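Local coordinates for protein taurine:2-oxoglutarate aminotransferase (Bifidobacterium kashiwanohense PV20-2, PDB 6JIX) that binds pyridoxal 5'-phosphate and probably passes the amino group of taurine to 2-oxoglutarate, as a class-III aminotransferase, at residues R133-S138 and Q206-D211; G223-I228 and F410-N415; S371-V376 and I416-P421. One frame throughout, in Å; residues are numbered along the deposited sequence.

Interactions 2 and 3 are neighbours, their centres about 7 Å apart. The loop 410-415 runs straight into the strand of 416-421. T414 OG1 lies 2.8 Å from I375 O, and F410 O lies 3.1 Å from N417 N; both are probable hydrogen bonds. Interaction 2 is the closer of the two to the cofactor: the A224 side chain is about 5 Å from the bound pyridoxal phosphate, and F410 touches a bound glutamate. In interaction 3, the N417 side chain is about 9 Å from the cofactor. Interaction 1 stands apart at the surface, away from the annotated sites. Its centre is about 28 Å from that of interaction 2 and 34 Å from that of interaction 3.

Interaction 1: residues R133-S138 and Q206-D211; sequences RPKIFS and QYEGPD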
loop_
_atom_site.group_PDB
_atom_site.type_symbol
_atom_site.label_atom_id
_atom_site.label_comp_id
_atom_site.label_asym_id
_atom_site.label_seq_id
_atom_site.Cartn_x
_atom_site.Cartn_y
_atom_site.Cartn_z
ATOM N N ARG A 133 -20.720 -13.563 -4.227
ATOM C CA ARG A 133 -20.853 -13.443 -5.670
ATOM C C ARG A 133 -19.519 -13.034 -6.281
ATOM O O ARG A 133 -18.732 -12.344 -5.631
ATOM C CB ARG A 133 -21.922 -12.406 -6.038
ATOM C CG ARG A 133 -23.229 -12.520 -5.262
ATOM C CD ARG A 133 -24.078 -11.293 -5.488
ATOM N NE ARG A 133 -25.408 -11.457 -4.932
ATOM C CZ ARG A 133 -26.408 -10.615 -5.150
ATOM N NH1 ARG A 133 -26.228 -9.551 -5.916
ATOM N NH2 ARG A 133 -27.587 -10.839 -4.594
ATOM N N PRO A 134 -19.235 -13.400 -7.535
ATOM C CA PRO A 134 -17.872 -13.180 -8.054
ATOM C C PRO A 134 -17.600 -11.817 -8.687
ATOM O O PRO A 134 -16.459 -11.352 -8.653
ATOM C CB PRO A 134 -17.727 -14.299 -9.095
ATOM C CG PRO A 134 -19.140 -14.514 -9.609
ATOM C CD PRO A 134 -20.083 -14.160 -8.478
ATOM N N LYS A 135 -18.612 -11.165 -9.261
ATOM C CA LYS A 135 -18.393 -10.074 -10.207
ATOM C C LYS A 135 -18.385 -8.705 -9.540
ATOM O O LYS A 135 -19.160 -8.444 -8.616
ATOM C CB LYS A 135 -19.472 -10.097 -11.292
ATOM C CG LYS A 135 -19.255 -11.155 -12.356
ATOM C CD LYS A 135 -20.447 -11.246 -13.296
ATOM C CE LYS A 135 -20.590 -12.660 -13.868
ATOM N NZ LYS A 135 -21.263 -12.663 -15.195
ATOM N N ILE A 136 -17.543 -7.819 -10.069
ATOM C CA ILE A 136 -17.465 -6.413 -9.679
ATOM C C ILE A 136 -17.778 -5.576 -10.914
ATOM O O ILE A 136 -17.126 -5.739 -11.954
ATOM C CB ILE A 136 -16.074 -6.030 -9.140
ATOM C CG1 ILE A 136 -15.684 -6.869 -7.916
ATOM C CG2 ILE A 136 -16.006 -4.519 -8.896
ATOM C CD1 ILE A 136 -16.514 -6.609 -6.666
ATOM N N PHE A 137 -18.769 -4.690 -10.807
ATOM C CA PHE A 137 -19.027 -3.685 -11.835
ATOM C C PHE A 137 -18.304 -2.390 -11.485
ATOM O O PHE A 137 -18.327 -1.943 -10.329
ATOM C CB PHE A 137 -20.533 -3.405 -11.962
ATOM C CG PHE A 137 -21.243 -4.279 -12.967
ATOM C CD1 PHE A 137 -21.080 -5.654 -12.956
ATOM C CD2 PHE A 137 -22.084 -3.720 -13.914
ATOM C CE1 PHE A 137 -21.729 -6.461 -13.886
ATOM C CE2 PHE A 137 -22.750 -4.524 -14.850
ATOM C CZ PHE A 137 -22.566 -5.900 -14.836
ATOM N N SER A 138 -17.688 -1.764 -12.488
ATOM C CA SER A 138 -17.098 -0.450 -12.261
ATOM C C SER A 138 -17.092 0.336 -13.563
ATOM O O SER A 138 -17.257 -0.225 -14.653
ATOM C CB SER A 138 -15.685 -0.542 -11.684
ATOM O OG SER A 138 -14.899 -1.464 -12.399
ATOM N N GLN A 206 -28.578 -7.071 -15.893
ATOM C CA GLN A 206 -29.430 -8.209 -16.232
ATOM C C GLN A 206 -28.706 -9.197 -17.134
ATOM O O GLN A 206 -28.846 -10.411 -16.964
ATOM C CB GLN A 206 -30.708 -7.736 -16.926
ATOM C CG GLN A 206 -31.897 -7.588 -16.004
ATOM C CD GLN A 206 -32.920 -6.614 -16.539
ATOM O OE1 GLN A 206 -33.528 -6.847 -17.583
ATOM N NE2 GLN A 206 -33.116 -5.515 -15.828
ATOM N N TYR A 207 -27.915 -8.704 -18.089
ATOM C CA TYR A 207 -27.216 -9.590 -19.015
ATOM C C TYR A 207 -25.964 -10.226 -18.411
ATOM O O TYR A 207 -25.408 -11.151 -19.011
ATOM C CB TYR A 207 -26.879 -8.831 -20.312
ATOM C CG TYR A 207 -27.968 -8.974 -21.377
ATOM C CD1 TYR A 207 -27.944 -10.021 -22.308
ATOM C CD2 TYR A 207 -29.037 -8.081 -21.428
ATOM C CE1 TYR A 207 -28.956 -10.161 -23.252
ATOM C CE2 TYR A 207 -30.046 -8.209 -22.367
ATOM C CZ TYR A 207 -30.009 -9.242 -23.277
ATOM O OH TYR A 207 -31.032 -9.343 -24.203
ATOM N N GLU A 208 -25.525 -9.787 -17.230
ATOM C CA GLU A 208 -24.441 -10.447 -16.518
ATOM C C GLU A 208 -24.929 -11.347 -15.387
ATOM O O GLU A 208 -24.113 -12.064 -14.796
ATOM C CB GLU A 208 -23.471 -9.405 -15.957
ATOM C CG GLU A 208 -22.682 -8.646 -17.007
ATOM C CD GLU A 208 -21.658 -9.516 -17.677
ATOM O OE1 GLU A 208 -21.585 -10.710 -17.292
ATOM O OE2 GLU A 208 -20.923 -9.015 -18.568
ATOM N N GLY A 209 -26.232 -11.335 -15.082
ATOM C CA GLY A 209 -26.781 -12.068 -13.961
ATOM C C GLY A 209 -26.629 -11.305 -12.655
ATOM O O GLY A 209 -25.572 -11.353 -12.001
ATOM N N PRO A 210 -27.677 -10.569 -12.254
ATOM C CA PRO A 210 -27.545 -9.706 -11.063
ATOM C C PRO A 210 -27.190 -10.473 -9.800
ATOM O O PRO A 210 -26.542 -9.917 -8.908
ATOM C CB PRO A 210 -28.922 -9.034 -10.964
ATOM C CG PRO A 210 -29.461 -9.064 -12.377
ATOM C CD PRO A 210 -28.951 -10.352 -12.961
ATOM N N ASP A 211 -27.578 -11.743 -9.709
ATOM C CA ASP A 211 -27.211 -12.616 -8.595
ATOM C C ASP A 211 -25.723 -12.921 -8.540
ATOM O O ASP A 211 -25.273 -13.497 -7.547
ATOM C CB ASP A 211 -27.986 -13.940 -8.673
ATOM C CG ASP A 211 -29.369 -13.837 -8.053
ATOM O OD1 ASP A 211 -29.727 -12.719 -7.599
ATOM O OD2 ASP A 211 -30.092 -14.859 -8.010
#
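K135 and E208 both carry CG beside the backbone N, but their chains then differ. K135 (chi1 -78°) runs on extended. E208 bends at its second torsion (chi2 -70°), and this sets its carboxylate beside the lysine end. The two side chains cross at about a right angle. K135 NZ then holds two oxygens of the same residue. It forms a salt bridge with E208 OE1 at 2.9 Å, meeting that oxygen nearly along its C-O axis. It also donates to the backbone E208 O, on a lone pair in the carbonyl plane. S212 OG bonds to this carbonyl as well. The positive charge sits near the C-terminal end of helix 190-208, which probably favours it.

F137 meets the aliphatic part of E208. E208 CG lies near the plane of the ring, at its edge, 3.5 Å from F137 CZ. The same ring packs on L201, Q204 and L205 of the helix.

R133 is extended from CG to NE and reaches over the short 3-10 segment at P210-D211. D211 CA stands 4.0 Å above the centre of the R133 guanidinium. D211 OD1 is well out of that plane, 4.1 Å from R133 NH2, so the two meet as opposite charges only. R133 NH1 bonds V213 O and Y245 O instead.

G209 leaves the helix with positive phi, and the chain then enters strand 213-219. Helix 190-208 thus links strand 171-174 to strand 213-219 in a beta-alpha-beta crossover that passes over 135-139, in the seven-stranded sheet of a fold-type I pyridoxal-phosphate enzyme.

Interaction 2: residues G223-I228 and F410-N415; sequences GANGVI and FGRETN
A single water joins N225, R412 and E413 across this contact. It donates to N225 OD1 at 2.9 Å and to E413 OE2 at 2.7 Å. It accepts from R412 NE at 2.6 Å, lying in the guanidinium plane at its edge. The bend of the R412 chain at chi3 (65°) brings NE to this water.

The polar groups round the water have further partners. N225 ND2 bonds D156 OD1, which also forms a long, weak ion pair with R412 NE. E413 OE1 takes the backbone N of H389, and E413 OE2 also takes W157 NE1. The amide and the carboxylate are therefore each held by more than one partner.

Van der Waals contact lies beneath this network. The aliphatic part of R412 runs along the backbone and side chain of A224. R412 CB is 3.3 Å from A224 O, and R412 CD is 4.1 Å from A224 CB. Further along, the N415 side chain packs on G226. G226 has phi 130°, a value at which a side chain would press on the carbonyl of N225.

Backbone bonds shape each loop from within. G223 O accepts from both G226 N and V227 N. The segment 412-415 is a type II' beta turn, closed by N415 N to R412 O at 3.0 Å.

The two loops lie by the active site. The A224 side chain is about 5 Å from the bound pyridoxal phosphate, and that of R412 about 7 Å from a bound glutamate. With no direct hydrogen bond between the segments, their polar link is the water. It joins the amide of N225 to R412 NE and the carboxylate of E413, while the alkyl part of R412 rests on A224.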
loop_
_atom_site.group_PDB
_atom_site.type_symbol
_atom_site.label_atom_id
_atom_site.label_comp_id
_atom_site.label_asym_id
_atom_site.label_seq_id
_atom_site.Cartn_x
_atom_site.Cartn_y
_atom_site.Cartn_z
ATOM N N GLY A 223 -12.882 11.682 -10.310
ATOM C CA GLY A 223 -11.919 12.706 -9.969
ATOM C C GLY A 223 -10.778 12.948 -10.931
ATOM O O GLY A 223 -10.832 13.880 -11.741
ATOM N N ALA A 224 -9.721 12.136 -10.844
ATOM C CA ALA A 224 -8.538 12.433 -11.645
ATOM C C ALA A 224 -8.898 12.538 -13.116
ATOM O O ALA A 224 -8.310 13.343 -13.846
ATOM C CB ALA A 224 -7.451 11.382 -11.412
ATOM N N ASN A 225 -9.906 11.786 -13.550
ATOM C CA ASN A 225 -10.331 11.801 -14.941
ATOM C C ASN A 225 -11.276 12.958 -15.251
ATOM O O ASN A 225 -11.927 12.935 -16.304
ATOM C CB ASN A 225 -10.987 10.466 -15.317
ATOM C CG ASN A 225 -9.976 9.432 -15.753
ATOM O OD1 ASN A 225 -9.719 9.252 -16.947
ATOM N ND2 ASN A 225 -9.384 8.748 -14.785
ATOM N N GLY A 226 -11.379 13.950 -14.364
ATOM C CA GLY A 226 -11.935 15.227 -14.780
ATOM C C GLY A 226 -13.028 15.871 -13.955
ATOM O O GLY A 226 -13.738 16.724 -14.472
ATOM N N VAL A 227 -13.177 15.498 -12.689
ATOM C CA VAL A 227 -14.245 16.043 -11.850
ATOM C C VAL A 227 -15.547 15.968 -12.628
ATOM O O VAL A 227 -16.216 16.982 -12.849
ATOM C CB VAL A 227 -13.941 17.489 -11.405
ATOM C CG1 VAL A 227 -14.880 17.917 -10.300
ATOM C CG2 VAL A 227 -12.504 17.601 -10.931
ATOM N N ILE A 228 -15.926 14.760 -13.033
ATOM C CA ILE A 228 -17.080 14.560 -13.911
ATOM C C ILE A 228 -18.303 14.445 -13.007
ATOM O O ILE A 228 -18.724 13.355 -12.621
ATOM C CB ILE A 228 -16.903 13.350 -14.825
ATOM C CG1 ILE A 228 -15.481 13.338 -15.404
ATOM C CG2 ILE A 228 -17.916 13.396 -15.965
ATOM C CD1 ILE A 228 -15.001 11.983 -15.871
ATOM N N PHE A 410 -2.393 19.882 -12.285
ATOM C CA PHE A 410 -2.262 18.793 -13.241
ATOM C C PHE A 410 -3.633 18.529 -13.830
ATOM O O PHE A 410 -4.638 19.093 -13.394
ATOM C CB PHE A 410 -1.684 17.523 -12.591
ATOM C CG PHE A 410 -2.693 16.735 -11.782
ATOM C CD1 PHE A 410 -3.069 17.153 -10.505
ATOM C CD2 PHE A 410 -3.269 15.575 -12.298
ATOM C CE1 PHE A 410 -4.012 16.431 -9.756
ATOM C CE2 PHE A 410 -4.213 14.847 -11.552
ATOM C CZ PHE A 410 -4.583 15.273 -10.286
ATOM N N GLY A 411 -3.667 17.641 -14.815
ATOM C CA GLY A 411 -4.924 17.214 -15.395
ATOM C C GLY A 411 -4.735 15.854 -16.024
ATOM O O GLY A 411 -3.623 15.328 -16.099
ATOM N N ARG A 412 -5.853 15.263 -16.422
ATOM C CA ARG A 412 -5.852 14.059 -17.238
ATOM C C ARG A 412 -6.701 14.320 -18.467
ATOM O O ARG A 412 -7.555 15.213 -18.482
ATOM C CB ARG A 412 -6.365 12.839 -16.462
ATOM C CG ARG A 412 -5.330 12.316 -15.442
ATOM C CD ARG A 412 -5.628 10.896 -14.997
ATOM N NE ARG A 412 -5.512 9.957 -16.106
ATOM C CZ ARG A 412 -4.399 9.300 -16.403
ATOM N NH1 ARG A 412 -3.303 9.468 -15.667
ATOM N NH2 ARG A 412 -4.385 8.478 -17.437
ATOM N N GLU A 413 -6.424 13.578 -19.531
ATOM C CA GLU A 413 -7.233 13.659 -20.750
ATOM C C GLU A 413 -7.262 15.109 -21.228
ATOM O O GLU A 413 -6.193 15.658 -21.553
ATOM C CB GLU A 413 -8.606 13.043 -20.461
ATOM C CG GLU A 413 -8.614 11.528 -20.320
ATOM C CD GLU A 413 -7.474 10.851 -21.071
ATOM O OE1 GLU A 413 -7.256 11.152 -22.275
ATOM O OE2 GLU A 413 -6.797 10.006 -20.447
ATOM N N THR A 414 -8.427 15.749 -21.317
ATOM C CA THR A 414 -8.597 17.067 -21.912
ATOM C C THR A 414 -8.914 18.115 -20.850
ATOM O O THR A 414 -9.489 19.162 -21.169
ATOM C CB THR A 414 -9.698 17.029 -22.995
ATOM O OG1 THR A 414 -9.499 18.059 -23.969
ATOM C CG2 THR A 414 -11.097 17.214 -22.413
ATOM N N ASN A 415 -8.542 17.852 -19.589
ATOM C CA ASN A 415 -8.962 18.677 -18.463
ATOM C C ASN A 415 -7.795 19.325 -17.748
ATOM O O ASN A 415 -6.675 18.807 -17.728
ATOM C CB ASN A 415 -9.758 17.875 -17.447
ATOM C CG ASN A 415 -10.857 17.101 -18.095
ATOM O OD1 ASN A 415 -10.718 15.897 -18.365
ATOM N ND2 ASN A 415 -11.947 17.792 -18.412
HETATM O O HOH W 1 -7.007 8.831 -17.980
#

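Interaction 3: residues S371-V376 and I416-P421; sequences SALTIV and INICPP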
loop_
_atom_site.group_PDB
_atom_site.type_symbol
_atom_site.label_atom_id
_atom_site.label_comp_id
_atom_site.label_asym_id
_atom_site.label_seq_id
_atom_site.Cartn_x
_atom_site.Cartn_y
_atom_site.Cartn_z
ATOM N N SER A 371 -12.820 20.900 -8.811
ATOM C CA SER A 371 -13.230 21.608 -10.017
ATOM C C SER A 371 -12.306 21.265 -11.173
ATOM O O SER A 371 -11.160 20.852 -10.973
ATOM C CB SER A 371 -13.223 23.127 -9.787
ATOM O OG SER A 371 -11.926 23.661 -10.017
ATOM N N ALA A 372 -12.818 21.464 -12.391
ATOM C CA ALA A 372 -12.062 21.188 -13.607
ATOM C C ALA A 372 -12.655 21.953 -14.786
ATOM O O ALA A 372 -13.854 22.248 -14.825
ATOM C CB ALA A 372 -12.033 19.686 -13.922
ATOM N N LEU A 373 -11.800 22.244 -15.760
ATOM C CA LEU A 373 -12.199 22.838 -17.024
ATOM C C LEU A 373 -11.983 21.837 -18.155
ATOM O O LEU A 373 -10.925 21.189 -18.229
ATOM C CB LEU A 373 -11.402 24.108 -17.297
ATOM C CG LEU A 373 -11.535 25.225 -16.256
ATOM C CD1 LEU A 373 -10.699 26.434 -16.677
ATOM C CD2 LEU A 373 -12.995 25.609 -16.004
ATOM N N THR A 374 -12.983 21.703 -19.031
ATOM C CA THR A 374 -12.809 20.951 -20.268
ATOM C C THR A 374 -12.260 21.883 -21.343
ATOM O O THR A 374 -12.918 22.858 -21.730
ATOM C CB THR A 374 -14.110 20.303 -20.727
ATOM O OG1 THR A 374 -14.589 19.413 -19.708
ATOM C CG2 THR A 374 -13.838 19.512 -21.981
ATOM N N ILE A 375 -11.053 21.586 -21.813
ATOM C CA ILE A 375 -10.370 22.383 -22.825
ATOM C C ILE A 375 -10.705 21.816 -24.202
ATOM O O ILE A 375 -10.620 20.602 -24.431
ATOM C CB ILE A 375 -8.853 22.382 -22.576
ATOM C CG1 ILE A 375 -8.566 22.784 -21.130
ATOM C CG2 ILE A 375 -8.151 23.313 -23.531
ATOM C CD1 ILE A 375 -9.261 24.058 -20.697
ATOM N N VAL A 376 -11.078 22.694 -25.126
ATOM C CA VAL A 376 -11.523 22.281 -26.449
ATOM C C VAL A 376 -10.696 22.994 -27.511
ATOM O O VAL A 376 -10.246 24.128 -27.316
ATOM C CB VAL A 376 -13.023 22.569 -26.660
ATOM C CG1 VAL A 376 -13.882 21.708 -25.727
ATOM C CG2 VAL A 376 -13.293 24.048 -26.456
ATOM N N ILE A 416 -8.099 20.473 -17.156
ATOM C CA ILE A 416 -7.273 21.105 -16.142
ATOM C C ILE A 416 -8.032 21.010 -14.831
ATOM O O ILE A 416 -9.204 21.402 -14.752
ATOM C CB ILE A 416 -6.942 22.566 -16.491
ATOM C CG1 ILE A 416 -6.429 22.661 -17.932
ATOM C CG2 ILE A 416 -5.884 23.069 -15.554
ATOM C CD1 ILE A 416 -6.063 24.046 -18.381
ATOM N N ASN A 417 -7.381 20.461 -13.816
ATOM C CA ASN A 417 -7.968 20.452 -12.488
ATOM C C ASN A 417 -7.666 21.756 -11.778
ATOM O O ASN A 417 -6.611 22.367 -11.975
ATOM C CB ASN A 417 -7.424 19.294 -11.647
ATOM C CG ASN A 417 -7.718 17.944 -12.263
ATOM O OD1 ASN A 417 -8.798 17.733 -12.816
ATOM N ND2 ASN A 417 -6.761 17.016 -12.165
ATOM N N ILE A 418 -8.602 22.177 -10.936
ATOM C CA ILE A 418 -8.346 23.214 -9.956
ATOM C C ILE A 418 -8.890 22.673 -8.640
ATOM O O ILE A 418 -10.105 22.638 -8.424
ATOM C CB ILE A 418 -8.963 24.561 -10.330
ATOM C CG1 ILE A 418 -8.397 25.030 -11.675
ATOM C CG2 ILE A 418 -8.633 25.585 -9.261
ATOM C CD1 ILE A 418 -9.294 24.700 -12.896
ATOM N N CYS A 419 -7.988 22.204 -7.777
ATOM C CA CYS A 419 -8.339 21.590 -6.499
ATOM C C CYS A 419 -7.373 22.117 -5.449
ATOM O O CYS A 419 -6.521 21.379 -4.934
ATOM C CB CYS A 419 -8.270 20.066 -6.593
ATOM S SG CYS A 419 -9.202 19.351 -7.950
ATOM N N PRO A 420 -7.488 23.400 -5.098
ATOM C CA PRO A 420 -6.546 24.011 -4.150
ATOM C C PRO A 420 -6.788 23.519 -2.735
ATOM O O PRO A 420 -7.863 22.989 -2.419
ATOM C CB PRO A 420 -6.849 25.511 -4.273
ATOM C CG PRO A 420 -8.302 25.553 -4.692
ATOM C CD PRO A 420 -8.492 24.362 -5.594
ATOM N N PRO A 421 -5.817 23.687 -1.843
ATOM C CA PRO A 421 -6.008 23.230 -0.463
ATOM C C PRO A 421 -7.235 23.868 0.173
ATOM O O PRO A 421 -7.547 25.036 -0.069
ATOM C CB PRO A 421 -4.714 23.659 0.238
ATOM C CG PRO A 421 -3.723 23.797 -0.871
ATOM C CD PRO A 421 -4.492 24.288 -2.048
#
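S371 holds I418 by two bonds. I418 N donates to S371 O at 2.9 Å, almost straight at 175°, though from above the carbonyl plane. S371 OG donates to I418 O at 2.6 Å, on a lone pair in that carbonyl's plane. The serine OG sits between its own backbone N and carbonyl carbon (chi1 86°), and this places it beside the next strand.

The two strands are neighbours in an antiparallel three-stranded sheet: 370-376 is the middle strand and 415-418 an outer one. Such a sheet is usual in the C-terminal part of fold-type I aminotransferases. L373 and I416 form a second hydrogen-bonded pair: L373 N to I416 O is 2.9 Å, and I416 N to L373 O is 3.1 Å. A372 and N417 lie between as a non-hydrogen-bonded pair.

An alanine in place of S371 is likely to leave I418 O without its hydroxyl donor, while the backbone bond from I418 N could remain.

S371, L373 and I418 share one face, where L351 of helix 336-357 packs on all three. L373 CG meets I418 CD1 at 4.1 Å. I375 and I416 cross obliquely, and M395 of helix 395-404 touches both. The other face bears A372 and N417. N417 O bonds T409 OG1, of a glutamate site, while N417 OD1 lies 3.9 Å from A372 CB.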